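Local coordinates for protein cytochrome P450 monooxygenase (Rhodococcus sp. ECU0066, PDB 6KBH) that is probably a self-sufficient monooxygenase, in which FMN and a 2Fe-2S cluster would pass electrons to a heme that activates oxygen, at residues V745-D749 with G750-H754. Residues are numbered along the deposited sequence; the frame is centred on the assembly and turned at random.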
# COMPACT_ATOMS: atom_id res chain seq x y z
N VAL A 745 12.19 -7.99 1.91
CA VAL A 745 11.22 -8.89 1.26
C VAL A 745 11.80 -10.30 1.17
O VAL A 745 13.00 -10.47 0.93
CB VAL A 745 10.80 -8.33 -0.12
CG1 VAL A 745 11.86 -8.61 -1.18
CG2 VAL A 745 9.44 -8.86 -0.54
N PRO A 746 10.98 -11.35 1.35
CA PRO A 746 11.53 -12.71 1.46
C PRO A 746 11.99 -13.29 0.14
O PRO A 746 11.38 -13.08 -0.91
CB PRO A 746 10.35 -13.52 2.03
CG PRO A 746 9.48 -12.52 2.70
CD PRO A 746 9.60 -11.28 1.87
N VAL A 747 13.07 -14.08 0.21
CA VAL A 747 13.68 -14.75 -0.93
C VAL A 747 13.43 -16.24 -0.81
O VAL A 747 13.85 -16.87 0.17
CB VAL A 747 15.19 -14.47 -1.01
CG1 VAL A 747 15.79 -15.13 -2.26
CG2 VAL A 747 15.46 -12.99 -0.99
N LEU A 748 12.75 -16.82 -1.81
CA LEU A 748 12.48 -18.25 -1.82
C LEU A 748 13.56 -19.04 -2.52
O LEU A 748 13.81 -20.20 -2.16
CB LEU A 748 11.14 -18.57 -2.50
CG LEU A 748 9.84 -18.28 -1.76
CD1 LEU A 748 9.84 -16.86 -1.34
CD2 LEU A 748 8.62 -18.57 -2.62
N ASP A 749 14.21 -18.44 -3.51
CA ASP A 749 15.20 -19.14 -4.30
C ASP A 749 16.14 -18.11 -4.92
O ASP A 749 15.75 -16.98 -5.22
CB ASP A 749 14.54 -19.99 -5.39
CG ASP A 749 15.54 -20.71 -6.25
OD1 ASP A 749 16.22 -21.62 -5.73
OD2 ASP A 749 15.66 -20.36 -7.44
N GLY A 750 17.38 -18.53 -5.10
CA GLY A 750 18.43 -17.67 -5.62
C GLY A 750 19.30 -17.11 -4.51
O GLY A 750 18.86 -16.92 -3.37
N GLU A 751 20.55 -16.84 -4.84
CA GLU A 751 21.47 -16.18 -3.92
C GLU A 751 21.58 -14.71 -4.29
O GLU A 751 21.56 -14.35 -5.47
CB GLU A 751 22.84 -16.85 -3.91
CG GLU A 751 23.90 -16.13 -3.07
CD GLU A 751 23.47 -15.83 -1.64
OE1 GLU A 751 22.72 -14.85 -1.43
OE2 GLU A 751 23.90 -16.56 -0.72
N VAL A 752 21.70 -13.87 -3.27
CA VAL A 752 21.54 -12.43 -3.42
C VAL A 752 22.89 -11.74 -3.29
O VAL A 752 23.78 -12.20 -2.56
CB VAL A 752 20.53 -11.89 -2.39
CG1 VAL A 752 19.31 -12.77 -2.33
CG2 VAL A 752 21.16 -11.87 -1.05
N ASP A 753 23.05 -10.64 -4.02
CA ASP A 753 24.20 -9.75 -3.87
C ASP A 753 23.86 -8.73 -2.79
O ASP A 753 23.40 -7.62 -3.07
CB ASP A 753 24.55 -9.10 -5.20
CG ASP A 753 25.96 -8.56 -5.24
OD1 ASP A 753 26.70 -8.75 -4.25
OD2 ASP A 753 26.33 -7.95 -6.27
N HIS A 754 24.06 -9.13 -1.54
CA HIS A 754 23.73 -8.29 -0.40
C HIS A 754 24.53 -6.99 -0.42
O HIS A 754 25.76 -7.01 -0.55
CB HIS A 754 24.02 -9.04 0.90
CG HIS A 754 22.93 -9.97 1.34
ND1 HIS A 754 21.65 -9.54 1.61
CD2 HIS A 754 22.95 -11.29 1.59
CE1 HIS A 754 20.92 -10.57 2.00
NE2 HIS A 754 21.68 -11.64 2.00
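Between Val-747 and Val-752 the backbone turns a corner at Leu-748 and runs on through Asp-749 and Gly-750 in extended form, bending the chain into an open U with the two valines on the inner faces of its arms. They reach toward each other tip to tip, CG2 of Val-747 lying 4.1 Å from CG1 of Val-752, a loose apolar touch. With CG1 of Val-747 anti to the backbone N (chi1 -177°), its CG2 stands anti to the carbonyl carbon and points across the U, while CG1 rests 3.7 Å from the carbonyl O of Gly-750. Compact, beta-branched valine suits both places, since it favours extended backbone, and its two branches let Val-747 touch both Val-752 and the Gly-750 carbonyl. Gly-750, with phi 99°, takes a conformation in which a beta carbon would run into the carbonyl O of Asp-749; lacking one, it lets the chain pass the bend. The side chain of Asp-749 leaves the backbone pointing away from the other arm, and a charged residue suits this exposed turn. On the second arm, CG2 of Val-752 lies over one face of the His-754 ring. Within the 2Fe-2S cluster-binding domain, strand 744-747 pairs antiparallel with 769-771 and strand 749-753 with 776-777, while Leu-748 and Asp-749 form a classic beta bulge opposite Thr-783. Both valines pack against strand 781-784, Val-747 on Leu-784 and Val-752 on Leu-782.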